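Local coordinates for protein glutaredoxin (Methanosarcina mazei, PDB 3NZN) that is probably a thiol-disulfide oxidoreductase of the glutaredoxin family, using a CxxC pair to exchange disulfides with partner molecules, at residues 52-57 with 64-69; 24-29 with 40-45; 81-86 with 98-103. One frame throughout, in Å; residues are numbered along the deposited sequence.

Contact 1 (52-57 with 64-69); sequences VYVDRL and EAVEEV
Val54, Leu57, Ala65 and Val66 join the 3-10 turn that follows strand 49-53 to helix 59-72. The contact between the two segments is wholly apolar, and all four residues are buried. The backbones come close where the smallest side chain sits: the CA atoms of Val54 and Ala65 are 6.6 Å apart.

The Ala65 methyl points at the 52-57 segment and is met by two residues. Leu57 touches it with one branch, CD1, which comes within 3.6 Å of Ala65 CB. Val54 reaches the same methyl with CG2, 4.1 Å from Ala65 CB. The other branch of Val54 serves Val66: Val54 CG1 lies 3.8 Å from Val66 CG2, and the two side chains cross at about a right angle. The branches can divide in this way because CG1 of Val54 stands opposite the backbone N (chi1 174°), while CG2 lies beside that N. In Val66, by contrast, the branch beside the backbone N, CG2, does the touching.

Here strand 49-53 of the thioredoxin fold leads into helix 59-72, which connects it to strand 77-83. The helix packs against the sheet, and Val69, one turn after Ala65, continues along it to Phe78 and Thr80 of strand 77-83. Phe78 also touches Val54.

Backbone bonds set up the turn that carries Val54 and Leu57. Arg56 N bonds to Tyr53 O at 3.0 Å, and Leu57 N to Val54 O at 3.1 Å. These three-residue steps make a short 3-10 turn after the strand and return Leu57 to the helix. On the helix, Val69 N bonds to Ala65 O at 3.0 Å. Val54 also packs on Leu6 of the third subunit, and Asp55 on Phe7 of the second.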
ATOM      1  N   VAL A  52       3.312  11.072   9.878  1.00  9.77           N
ATOM      2  CA  VAL A  52       4.070  10.051   9.060  1.00  9.73           C
ATOM      3  C   VAL A  52       3.286   9.883   7.790  1.00 10.72           C
ATOM      4  O   VAL A  52       2.101   9.687   7.764  1.00 11.73           O
ATOM      5  CB  VAL A  52       4.081   8.722   9.831  1.00 11.83           C
ATOM      6  CG1 VAL A  52       4.768   7.607   9.000  1.00 12.80           C
ATOM      7  CG2 VAL A  52       4.818   8.901  11.182  1.00 14.06           C
ATOM      8  N   TYR A  53       4.089   9.920   6.646  1.00  9.70           N
ATOM      9  CA  TYR A  53       3.512   9.610   5.358  1.00  9.88           C
ATOM     10  C   TYR A  53       3.845   8.148   5.001  1.00  9.32           C
ATOM     11  O   TYR A  53       5.045   7.851   4.652  1.00 10.37           O
ATOM     12  CB  TYR A  53       4.055  10.544   4.292  1.00 10.68           C
ATOM     13  CG  TYR A  53       3.587  11.979   4.441  1.00 11.17           C
ATOM     14  CD1 TYR A  53       2.283  12.282   4.818  1.00 12.14           C
ATOM     15  CD2 TYR A  53       4.431  13.022   4.197  1.00 13.48           C
ATOM     16  CE1 TYR A  53       1.876  13.597   4.952  1.00 14.77           C
ATOM     17  CE2 TYR A  53       4.014  14.373   4.343  1.00 16.49           C
ATOM     18  CZ  TYR A  53       2.753  14.612   4.723  1.00 16.80           C
ATOM     19  OH  TYR A  53       2.347  15.940   4.908  1.00 22.07           O
ATOM     20  N   VAL A  54       2.957   7.287   5.214  1.00  9.98           N
ATOM     21  CA  VAL A  54       3.220   5.854   5.184  1.00 11.43           C
ATOM     22  C   VAL A  54       3.661   5.451   3.685  1.00 11.69           C
ATOM     23  O   VAL A  54       4.547   4.541   3.615  1.00 13.34           O
ATOM     24  CB  VAL A  54       2.011   5.052   5.589  1.00 12.37           C
ATOM     25  CG1 VAL A  54       2.191   3.588   5.425  1.00 14.89           C
ATOM     26  CG2 VAL A  54       1.664   5.303   7.114  1.00 12.91           C
ATOM     27  N   ASP A  55       3.160   6.107   2.728  1.00 12.54           N
ATOM     28  CA  ASP A  55       3.553   5.755   1.355  1.00 13.57           C
ATOM     29  C   ASP A  55       4.936   6.193   1.053  1.00 14.35           C
ATOM     30  O   ASP A  55       5.471   5.762  -0.005  1.00 18.95           O
ATOM     31  CB  ASP A  55       2.645   6.424   0.393  1.00 14.55           C
ATOM     32  CG  ASP A  55       2.678   7.921   0.481  1.00 12.81           C
ATOM     33  OD1 ASP A  55       2.490   8.499   1.583  1.00 12.86           O
ATOM     34  OD2 ASP A  55       2.742   8.614  -0.519  1.00 21.03           O
ATOM     35  N   ARG A  56       5.649   6.959   1.862  1.00 12.08           N
ATOM     36  CA  ARG A  56       7.011   7.346   1.683  1.00 11.31           C
ATOM     37  C   ARG A  56       7.980   6.516   2.477  1.00 11.26           C
ATOM     38  O   ARG A  56       9.146   6.759   2.457  1.00 12.79           O
ATOM     39  CB  ARG A  56       7.199   8.848   1.921  1.00 12.07           C
ATOM     40  CG  ARG A  56       6.545   9.625   0.840  1.00 18.47           C
ATOM     41  CD  ARG A  56       6.856  11.023   0.853  1.00 17.19           C
ATOM     42  NE  ARG A  56       6.343  11.706  -0.331  1.00 17.55           N
ATOM     43  CZ  ARG A  56       6.195  13.036  -0.301  1.00 18.71           C
ATOM     44  NH1 ARG A  56       6.593  13.691   0.752  1.00 19.19           N
ATOM     45  NH2 ARG A  56       5.697  13.685  -1.340  1.00 20.50           N
ATOM     46  N   LEU A  57       7.467   5.540   3.190  1.00 13.57           N
ATOM     47  CA  LEU A  57       8.329   4.659   3.971  1.00 15.22           C
ATOM     48  C   LEU A  57       8.674   3.430   3.165  1.00 16.25           C
ATOM     49  O   LEU A  57       7.906   3.026   2.316  1.00 19.17           O
ATOM     50  CB  LEU A  57       7.647   4.298   5.272  1.00 14.35           C
ATOM     51  CG  LEU A  57       7.280   5.411   6.242  1.00 16.06           C
ATOM     52  CD1 LEU A  57       6.458   4.817   7.357  1.00 14.87           C
ATOM     53  CD2 LEU A  57       8.541   6.151   6.772  1.00 17.06           C
ATOM     54  N   GLU A  64       6.117  -1.579   9.987  1.00 12.15           N
ATOM     55  CA  GLU A  64       5.821  -1.216  11.327  1.00 13.07           C
ATOM     56  C   GLU A  64       4.723  -0.110  11.392  1.00 12.26           C
ATOM     57  O   GLU A  64       3.832  -0.109  12.240  1.00 13.15           O
ATOM     58  CB  GLU A  64       7.012  -0.762  12.063  1.00 15.26           C
ATOM     59  CG  GLU A  64       7.994  -1.844  12.366  1.00 20.30           C
ATOM     60  CD  GLU A  64       9.409  -1.377  12.722  1.00 27.52           C
ATOM     61  OE1 GLU A  64       9.729  -0.207  12.687  1.00 34.15           O
ATOM     62  OE2 GLU A  64      10.246  -2.219  13.070  1.00 34.34           O
ATOM     63  N   ALA A  65       4.730   0.831  10.453  1.00 12.29           N
ATOM     64  CA  ALA A  65       3.709   1.875  10.426  1.00 11.89           C
ATOM     65  C   ALA A  65       2.367   1.280  10.124  1.00 10.57           C
ATOM     66  O   ALA A  65       1.360   1.659  10.763  1.00 11.35           O
ATOM     67  CB  ALA A  65       4.116   2.983   9.455  1.00 11.80           C
ATOM     68  N   VAL A  66       2.283   0.388   9.121  1.00 11.12           N
ATOM     69  CA  VAL A  66       1.031  -0.216   8.797  1.00 10.22           C
ATOM     70  C   VAL A  66       0.514  -1.027   9.958  1.00 10.74           C
ATOM     71  O   VAL A  66      -0.682  -1.029  10.227  1.00 11.91           O
ATOM     72  CB  VAL A  66       1.117  -1.027   7.486  1.00 11.77           C
ATOM     73  CG1 VAL A  66      -0.112  -1.895   7.359  1.00 14.31           C
ATOM     74  CG2 VAL A  66       1.361  -0.037   6.306  1.00 13.81           C
ATOM     75  N   GLU A  67       1.384  -1.779  10.623  1.00 12.09           N
ATOM     76  CA  GLU A  67       0.923  -2.529  11.765  1.00 12.82           C
ATOM     77  C   GLU A  67       0.394  -1.620  12.850  1.00 12.79           C
ATOM     78  O   GLU A  67      -0.584  -1.992  13.531  1.00 13.50           O
ATOM     79  CB  GLU A  67       2.071  -3.354  12.340  1.00 14.75           C
ATOM     80  CG  GLU A  67       2.533  -4.475  11.511  1.00 18.96           C
ATOM     81  CD  GLU A  67       3.927  -5.083  11.907  1.00 23.80           C
ATOM     82  OE1 GLU A  67       4.784  -4.510  12.654  1.00 27.67           O
ATOM     83  OE2 GLU A  67       4.231  -6.146  11.353  1.00 30.19           O
ATOM     84  N   GLU A  68       1.018  -0.476  13.079  1.00 12.11           N
ATOM     85  CA  GLU A  68       0.501   0.444  14.081  1.00 12.50           C
ATOM     86  C   GLU A  68      -0.896   0.984  13.701  1.00 12.18           C
ATOM     87  O   GLU A  68      -1.774   1.061  14.546  1.00 13.78           O
ATOM     88  CB  GLU A  68       1.485   1.564  14.271  1.00 13.12           C
ATOM     89  CG  GLU A  68       1.001   2.647  15.225  1.00 18.66           C
ATOM     90  CD  GLU A  68       1.026   2.274  16.680  1.00 23.73           C
ATOM     91  OE1 GLU A  68       1.402   1.123  17.048  1.00 27.44           O
ATOM     92  OE2 GLU A  68       0.683   3.197  17.531  1.00 29.68           O
ATOM     93  N   VAL A  69      -1.061   1.401  12.455  1.00 11.13           N
ATOM     94  CA  VAL A  69      -2.347   1.831  11.994  1.00 11.32           C
ATOM     95  C   VAL A  69      -3.365   0.712  12.151  1.00 11.30           C
ATOM     96  O   VAL A  69      -4.439   0.889  12.637  1.00 12.53           O
ATOM     97  CB  VAL A  69      -2.280   2.314  10.542  1.00 11.74           C
ATOM     98  CG1 VAL A  69      -3.647   2.602  10.019  1.00 12.45           C
ATOM     99  CG2 VAL A  69      -1.418   3.542  10.455  1.00 11.85           C
TER

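Contact 2 (24-29 with 40-45); sequences VIMYGL and KLLTDL
The bond from Asp44 N to Lys40 O, 2.8 Å long, closes the helical turn from which Leu42 reaches Val24 and Met26. The two segments open the beta-alpha-beta unit of the thioredoxin fold: strand 24-28, helix 33-45 and strand 49-53. Cys32 and Cys35, which form a disulfide, come between the two segments in sequence, where helix 33-45 begins.

The nearest CA atoms, those of Met26 and Leu42, are 9.3 Å apart, and the space is filled by side chains. Leu42 uses both branches. CD2 goes to Val24, 4.4 Å from Val24 CG1, a loose approach. CD1 goes to Met26. Val24 and Met26 both point toward the helix, while Ile25 between them points away. Leu42 is further packed by Phe49 and Leu101, and Met26 by Pro79 and Thr81, so the contact is buried. The side chain of Met26 also touches the CxxC residues, which puts this packing next to the probable redox site.

Met26 leaves the strand with CG opposite the backbone N (chi1 -176°). The chain is then bent about the CG-SD bond, with CE near CB (chi3 -6°), an unusual torsion that leaves the methyl position somewhat doubtful. As modelled, the bent end presents its methyl to the leucine, with Met26 CE 3.9 Å from Leu42 CD1.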
ATOM      1  N   VAL A  24       0.745  12.612  20.174  1.00  9.61           N
ATOM      2  CA  VAL A  24      -0.276  12.762  19.174  1.00 10.09           C
ATOM      3  C   VAL A  24       0.410  12.467  17.818  1.00  9.15           C
ATOM      4  O   VAL A  24       1.335  13.153  17.485  1.00 11.02           O
ATOM      5  CB  VAL A  24      -0.864  14.174  19.160  1.00  9.74           C
ATOM      6  CG1 VAL A  24      -1.920  14.434  18.086  1.00 11.62           C
ATOM      7  CG2 VAL A  24      -1.470  14.542  20.588  1.00 11.32           C
ATOM      8  N   ILE A  25      -0.113  11.455  17.104  1.00  9.96           N
ATOM      9  CA  ILE A  25       0.521  11.049  15.831  1.00  9.99           C
ATOM     10  C   ILE A  25      -0.544  10.820  14.759  1.00  9.38           C
ATOM     11  O   ILE A  25      -1.461  10.153  14.956  1.00 10.16           O
ATOM     12  CB  ILE A  25       1.464   9.860  16.020  1.00 11.28           C
ATOM     13  CG1 ILE A  25       2.152   9.509  14.680  1.00 12.00           C
ATOM     14  CG2 ILE A  25       0.755   8.727  16.512  1.00 14.46           C
ATOM     15  CD1 ILE A  25       3.438   8.818  14.899  1.00 15.80           C
ATOM     16  N   MET A  26      -0.332  11.539  13.659  1.00  8.68           N
ATOM     17  CA  MET A  26      -1.186  11.336  12.486  1.00  8.85           C
ATOM     18  C   MET A  26      -0.444  10.482  11.421  1.00  8.81           C
ATOM     19  O   MET A  26       0.572  10.841  10.985  1.00 10.20           O
ATOM     20  CB  MET A  26      -1.595  12.678  11.835  1.00 10.42           C
ATOM     21  CG  MET A  26      -2.603  12.506  10.637  1.00 11.54           C
ATOM     22  SD  MET A  26      -2.684  13.899   9.413  1.00 12.58           S
ATOM     23  CE  MET A  26      -1.623  14.942  10.319  1.00 18.91           C
ATOM     24  N   TYR A  27      -1.027   9.310  11.160  1.00  8.44           N
ATOM     25  CA  TYR A  27      -0.610   8.503   9.993  1.00  8.96           C
ATOM     26  C   TYR A  27      -1.428   8.925   8.776  1.00  9.48           C
ATOM     27  O   TYR A  27      -2.572   8.911   8.787  1.00  9.68           O
ATOM     28  CB  TYR A  27      -0.765   7.021  10.272  1.00  9.93           C
ATOM     29  CG  TYR A  27       0.189   6.569  11.346  1.00 11.46           C
ATOM     30  CD1 TYR A  27       1.470   6.139  11.030  1.00 13.87           C
ATOM     31  CD2 TYR A  27      -0.194   6.522  12.675  1.00 13.08           C
ATOM     32  CE1 TYR A  27       2.351   5.714  12.023  1.00 17.43           C
ATOM     33  CE2 TYR A  27       0.703   6.101  13.665  1.00 14.86           C
ATOM     34  CZ  TYR A  27       1.931   5.713  13.333  1.00 17.10           C
ATOM     35  OH  TYR A  27       2.707   5.305  14.398  1.00 26.18           O
ATOM     36  N   GLY A  28      -0.682   9.286   7.725  1.00  9.40           N
ATOM     37  CA  GLY A  28      -1.332   9.730   6.516  1.00  9.48           C
ATOM     38  C   GLY A  28      -0.621   9.231   5.247  1.00  9.34           C
ATOM     39  O   GLY A  28       0.319   8.432   5.341  1.00  9.97           O
ATOM     40  N   LEU A  29      -1.042   9.736   4.123  1.00 10.14           N
ATOM     41  CA  LEU A  29      -0.370   9.523   2.844  1.00 10.66           C
ATOM     42  C   LEU A  29       0.034  10.895   2.303  1.00 10.85           C
ATOM     43  O   LEU A  29      -0.680  11.870   2.524  1.00 12.07           O
ATOM     44  CB  LEU A  29      -1.321   8.844   1.841  1.00 11.28           C
ATOM     45  CG  LEU A  29      -1.922   7.515   2.253  1.00 11.82           C
ATOM     46  CD1 LEU A  29      -2.915   6.958   1.265  1.00 17.22           C
ATOM     47  CD2 LEU A  29      -0.897   6.456   2.645  1.00 12.75           C
ATOM     48  N   LYS A  40      -3.309  20.464   8.900  1.00 10.58           N
ATOM     49  CA  LYS A  40      -3.591  21.896   9.063  1.00 10.71           C
ATOM     50  C   LYS A  40      -4.372  22.174  10.357  1.00  9.63           C
ATOM     51  O   LYS A  40      -4.098  23.182  11.016  1.00 10.86           O
ATOM     52  CB  LYS A  40      -4.320  22.393   7.870  1.00 12.31           C
ATOM     53  CG  LYS A  40      -3.559  22.667   6.646  1.00 19.13           C
ATOM     54  CD  LYS A  40      -4.475  22.927   5.436  1.00 25.28           C
ATOM     55  CE  LYS A  40      -3.623  23.133   4.173  1.00 29.47           C
ATOM     56  NZ  LYS A  40      -2.666  22.052   3.752  1.00 34.79           N
ATOM     57  N   LEU A  41      -5.329  21.331  10.696  1.00  9.93           N
ATOM     58  CA  LEU A  41      -6.081  21.494  11.960  1.00  9.73           C
ATOM     59  C   LEU A  41      -5.131  21.374  13.096  1.00  9.82           C
ATOM     60  O   LEU A  41      -5.176  22.246  14.044  1.00 10.12           O
ATOM     61  CB  LEU A  41      -7.240  20.523  12.020  1.00 10.12           C
ATOM     62  CG  LEU A  41      -8.005  20.526  13.385  1.00 10.22           C
ATOM     63  CD1 LEU A  41      -8.686  21.827  13.631  1.00 11.84           C
ATOM     64  CD2 LEU A  41      -8.992  19.414  13.350  1.00 12.14           C
ATOM     65  N   LEU A  42      -4.275  20.342  13.175  1.00  9.25           N
ATOM     66  CA  LEU A  42      -3.340  20.176  14.254  1.00  8.86           C
ATOM     67  C   LEU A  42      -2.395  21.361  14.347  1.00  9.74           C
ATOM     68  O   LEU A  42      -2.135  21.831  15.479  1.00 10.43           O
ATOM     69  CB  LEU A  42      -2.604  18.849  14.101  1.00  9.64           C
ATOM     70  CG  LEU A  42      -3.459  17.610  14.170  1.00  9.80           C
ATOM     71  CD1 LEU A  42      -2.714  16.304  13.781  1.00 11.21           C
ATOM     72  CD2 LEU A  42      -4.090  17.340  15.554  1.00 11.13           C
ATOM     73  N   THR A  43      -1.960  21.880  13.218  1.00  9.46           N
ATOM     74  CA  THR A  43      -1.103  23.030  13.204  1.00 10.59           C
ATOM     75  C   THR A  43      -1.881  24.257  13.807  1.00 10.16           C
ATOM     76  O   THR A  43      -1.370  25.003  14.616  1.00 10.63           O
ATOM     77  CB  THR A  43      -0.680  23.318  11.771  1.00 10.73           C
ATOM     78  OG1 THR A  43       0.075  22.196  11.279  1.00 12.79           O
ATOM     79  CG2 THR A  43       0.120  24.536  11.622  1.00 14.11           C
ATOM     80  N   ASP A  44      -3.113  24.428  13.366  1.00  9.85           N
ATOM     81  CA  ASP A  44      -3.883  25.606  13.767  1.00 10.05           C
ATOM     82  C   ASP A  44      -4.299  25.551  15.207  1.00  9.74           C
ATOM     83  O   ASP A  44      -4.576  26.631  15.791  1.00 11.11           O
ATOM     84  CB  ASP A  44      -5.164  25.680  12.866  1.00 11.28           C
ATOM     85  CG  ASP A  44      -4.864  26.101  11.415  1.00 11.85           C
ATOM     86  OD1 ASP A  44      -3.678  26.481  11.159  1.00 13.66           O
ATOM     87  OD2 ASP A  44      -5.795  26.060  10.606  1.00 14.80           O
ATOM     88  N   LEU A  45      -4.353  24.383  15.841  1.00  9.59           N
ATOM     89  CA  LEU A  45      -4.645  24.228  17.295  1.00  9.60           C
ATOM     90  C   LEU A  45      -3.426  24.510  18.101  1.00  9.30           C
ATOM     91  O   LEU A  45      -3.505  24.673  19.327  1.00 10.68           O
ATOM     92  CB  LEU A  45      -5.239  22.880  17.587  1.00  9.88           C
ATOM     93  CG  LEU A  45      -6.554  22.551  17.019  1.00 10.08           C
ATOM     94  CD1 LEU A  45      -6.962  21.088  17.268  1.00 11.28           C
ATOM     95  CD2 LEU A  45      -7.674  23.424  17.561  1.00 11.36           C
TER

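Contact 3 (81-86 with 98-103); sequences TIINDE and RESLGF
Ile83, at the end of strand 77-83, faces the last turn of helix 94-100, with its CA 7.7 Å from that of Leu101. Its side chain makes the contact with two of its methyls. CD1 reaches over to Ser100 and lies 3.7 Å from Ser100 CB. The same methyl is 4.2 Å from Leu101 CG. CG2 meets the neighbouring methyl of the leucine, 4.2 Å from Leu101 CD2, and the two side chains cross obliquely. A chi1 of -60° puts CG1 beside the backbone N of Ile83 and CG2 opposite it, so the two arms spread along the helix end. Ser100 offers carbon here; its OG bonds back to Glu96 O.

The contact joins the C-terminal helix of the thioredoxin fold to the edge hairpin of the sheet. Just after Ile83 the chain turns into strand 87-90, and Glu86 N bonds to Ile83 O. Ile89 of that strand touches both Ile83 and Ser100.

The helix finishes in a Schellman motif. Gly102 has a positive phi of 96°. Phe103 N bonds to Arg98 O at 3.0 Å, and Gly102 N to Glu99 O at 3.0 Å. Arg98 also holds the C-terminal residue: its NH1 bonds to Phe103 O at 3.0 Å, in the guanidinium plane but from above the carbonyl plane.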
ATOM      1  N   THR A  81      -5.400   9.300  13.272  1.00  9.20           N
ATOM      2  CA  THR A  81      -4.736  10.121  14.277  1.00  8.94           C
ATOM      3  C   THR A  81      -4.885   9.441  15.613  1.00  9.52           C
ATOM      4  O   THR A  81      -6.027   9.144  16.003  1.00  9.99           O
ATOM      5  CB  THR A  81      -5.390  11.554  14.287  1.00  9.56           C
ATOM      6  OG1 THR A  81      -5.226  12.132  13.013  1.00 10.14           O
ATOM      7  CG2 THR A  81      -4.601  12.396  15.326  1.00 11.30           C
ATOM      8  N   ILE A  82      -3.794   9.160  16.252  1.00  8.93           N
ATOM      9  CA  ILE A  82      -3.774   8.396  17.516  1.00  9.99           C
ATOM     10  C   ILE A  82      -3.329   9.360  18.609  1.00  9.16           C
ATOM     11  O   ILE A  82      -2.255   9.923  18.587  1.00 10.09           O
ATOM     12  CB  ILE A  82      -2.875   7.148  17.430  1.00 10.77           C
ATOM     13  CG1 ILE A  82      -3.284   6.264  16.230  1.00 14.49           C
ATOM     14  CG2 ILE A  82      -3.019   6.366  18.746  1.00 14.11           C
ATOM     15  CD1 ILE A  82      -2.195   5.255  15.791  1.00 17.32           C
ATOM     16  N   ILE A  83      -4.196   9.480  19.628  1.00  9.69           N
ATOM     17  CA  ILE A  83      -4.037  10.449  20.688  1.00  9.79           C
ATOM     18  C   ILE A  83      -3.818   9.721  22.019  1.00 10.42           C
ATOM     19  O   ILE A  83      -4.629   8.924  22.441  1.00 11.28           O
ATOM     20  CB  ILE A  83      -5.276  11.375  20.813  1.00 10.28           C
ATOM     21  CG1 ILE A  83      -5.468  12.126  19.514  1.00 12.47           C
ATOM     22  CG2 ILE A  83      -5.143  12.371  22.032  1.00 12.02           C
ATOM     23  CD1 ILE A  83      -6.753  12.873  19.346  1.00 14.60           C
ATOM     24  N   ASN A  84      -2.624   9.984  22.568  1.00 10.35           N
ATOM     25  CA  ASN A  84      -2.222   9.439  23.882  1.00 10.76           C
ATOM     26  C   ASN A  84      -2.305   7.925  23.939  1.00 11.61           C
ATOM     27  O   ASN A  84      -2.528   7.366  24.975  1.00 13.17           O
ATOM     28  CB  ASN A  84      -2.982  10.084  25.028  1.00 10.55           C
ATOM     29  CG  ASN A  84      -2.936  11.585  25.007  1.00  9.86           C
ATOM     30  OD1 ASN A  84      -1.869  12.160  24.809  1.00 13.89           O
ATOM     31  ND2 ASN A  84      -4.030  12.217  25.133  1.00 10.07           N
ATOM     32  N   ASP A  85      -2.047   7.305  22.816  1.00 13.10           N
ATOM     33  CA  ASP A  85      -2.011   5.813  22.666  1.00 14.41           C
ATOM     34  C   ASP A  85      -3.334   5.233  23.036  1.00 15.18           C
ATOM     35  O   ASP A  85      -3.374   4.029  23.405  1.00 18.17           O
ATOM     36  CB  ASP A  85      -0.878   5.217  23.483  1.00 16.28           C
ATOM     37  CG  ASP A  85      -0.409   3.869  22.977  1.00 20.03           C
ATOM     38  OD1 ASP A  85      -0.594   3.583  21.800  1.00 24.59           O
ATOM     39  OD2 ASP A  85       0.152   3.131  23.820  1.00 27.12           O
ATOM     40  N   GLU A  86      -4.407   6.007  22.971  1.00 16.42           N
ATOM     41  CA  GLU A  86      -5.707   5.553  23.470  1.00 19.03           C
ATOM     42  C   GLU A  86      -6.821   5.786  22.535  1.00 17.90           C
ATOM     43  O   GLU A  86      -7.647   4.910  22.328  1.00 22.72           O
ATOM     44  CB  GLU A  86      -6.047   6.226  24.827  1.00 20.47           C
ATOM     45  CG  GLU A  86      -5.024   5.949  25.834  1.00 28.46           C
ATOM     46  CD  GLU A  86      -5.453   5.023  26.847  1.00 35.26           C
ATOM     47  OE1 GLU A  86      -5.864   3.916  26.423  1.00 40.17           O
ATOM     48  OE2 GLU A  86      -5.338   5.432  28.044  1.00 37.47           O
ATOM     49  N   ARG A  98     -10.572  18.241  17.765  1.00  8.73           N
ATOM     50  CA  ARG A  98     -10.355  19.346  18.699  1.00  8.74           C
ATOM     51  C   ARG A  98     -10.823  19.007  20.097  1.00  9.03           C
ATOM     52  O   ARG A  98     -10.123  19.331  21.077  1.00  9.17           O
ATOM     53  CB  ARG A  98     -10.873  20.645  18.177  1.00  8.63           C
ATOM     54  CG  ARG A  98     -12.382  20.799  18.039  1.00  9.46           C
ATOM     55  CD  ARG A  98     -13.019  21.392  19.325  1.00  9.88           C
ATOM     56  NE  ARG A  98     -14.383  21.652  19.062  1.00 10.55           N
ATOM     57  CZ  ARG A  98     -15.246  22.114  19.940  1.00 12.92           C
ATOM     58  NH1 ARG A  98     -14.915  22.229  21.178  1.00 13.04           N
ATOM     59  NH2 ARG A  98     -16.490  22.367  19.545  1.00 15.55           N
ATOM     60  N   GLU A  99     -11.911  18.331  20.240  1.00  9.17           N
ATOM     61  CA  GLU A  99     -12.397  18.003  21.592  1.00  9.00           C
ATOM     62  C   GLU A  99     -11.468  17.027  22.269  1.00  9.68           C
ATOM     63  O   GLU A  99     -11.130  17.120  23.444  1.00 10.07           O
ATOM     64  CB  GLU A  99     -13.789  17.502  21.546  1.00 11.05           C
ATOM     65  CG  GLU A  99     -14.821  18.548  21.200  1.00 11.60           C
ATOM     66  CD  GLU A  99     -16.237  18.205  21.356  1.00 17.33           C
ATOM     67  OE1 GLU A  99     -16.554  17.036  21.471  1.00 21.64           O
ATOM     68  OE2 GLU A  99     -17.076  19.172  21.381  1.00 23.00           O
ATOM     69  N   SER A 100     -11.002  15.995  21.508  1.00  9.56           N
ATOM     70  CA  SER A 100     -10.148  15.014  22.102  1.00  9.28           C
ATOM     71  C   SER A 100      -8.871  15.603  22.570  1.00  9.51           C
ATOM     72  O   SER A 100      -8.320  15.127  23.569  1.00 10.12           O
ATOM     73  CB  SER A 100      -9.822  13.905  21.044  1.00 10.03           C
ATOM     74  OG  SER A 100     -10.963  13.165  20.713  1.00 12.08           O
ATOM     75  N   LEU A 101      -8.393  16.660  21.932  1.00  8.84           N
ATOM     76  CA  LEU A 101      -7.180  17.334  22.290  1.00  9.23           C
ATOM     77  C   LEU A 101      -7.337  18.447  23.400  1.00  8.55           C
ATOM     78  O   LEU A 101      -6.371  19.086  23.733  1.00 10.28           O
ATOM     79  CB  LEU A 101      -6.564  17.942  21.063  1.00  8.58           C
ATOM     80  CG  LEU A 101      -5.975  16.912  20.088  1.00  9.84           C
ATOM     81  CD1 LEU A 101      -5.634  17.605  18.720  1.00 12.02           C
ATOM     82  CD2 LEU A 101      -4.720  16.286  20.678  1.00 12.33           C
ATOM     83  N   GLY A 102      -8.555  18.554  23.896  1.00  9.11           N
ATOM     84  CA  GLY A 102      -8.784  19.449  25.051  1.00 10.22           C
ATOM     85  C   GLY A 102      -9.262  20.807  24.696  1.00  9.72           C
ATOM     86  O   GLY A 102      -9.160  21.712  25.584  1.00 10.77           O
ATOM     87  N   PHE A 103      -9.833  21.015  23.546  1.00  9.68           N
ATOM     88  CA  PHE A 103     -10.439  22.274  23.143  1.00  9.77           C
ATOM     89  C   PHE A 103     -11.942  22.245  23.234  1.00 12.25           C
ATOM     90  O   PHE A 103     -12.583  21.298  22.845  1.00 15.42           O
ATOM     91  CB  PHE A 103      -9.990  22.684  21.778  1.00  9.98           C
ATOM     92  CG  PHE A 103      -8.526  22.915  21.654  1.00  9.65           C
ATOM     93  CD1 PHE A 103      -7.932  24.161  21.858  1.00  9.88           C
ATOM     94  CD2 PHE A 103      -7.687  21.803  21.367  1.00 11.23           C
ATOM     95  CE1 PHE A 103      -6.580  24.350  21.724  1.00 10.47           C
ATOM     96  CE2 PHE A 103      -6.316  22.009  21.285  1.00 11.92           C
ATOM     97  CZ  PHE A 103      -5.754  23.283  21.460  1.00 11.39           C
TER

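Along the chain the contacts come in series: contact 2 first, then contact 1, then contact 3. All three reach one mixed sheet. Contacts 2 and 3 are the closest pair, with centres about 11 Å apart. Their strands, 24-28 and 77-83, are neighbours in the sheet, and Leu42 of helix 33-45 meets Leu101, just after helix 94-100. The centres of contacts 1 and 2 are about 15 Å apart, on neighbouring strands 49-53 and 24-28. Contacts 1 and 3, with centres about 19 Å apart, lie on opposite sides of the chain's centre. Together they join three helices to the sheet, the layered frame that carries the CxxC pair in glutaredoxins.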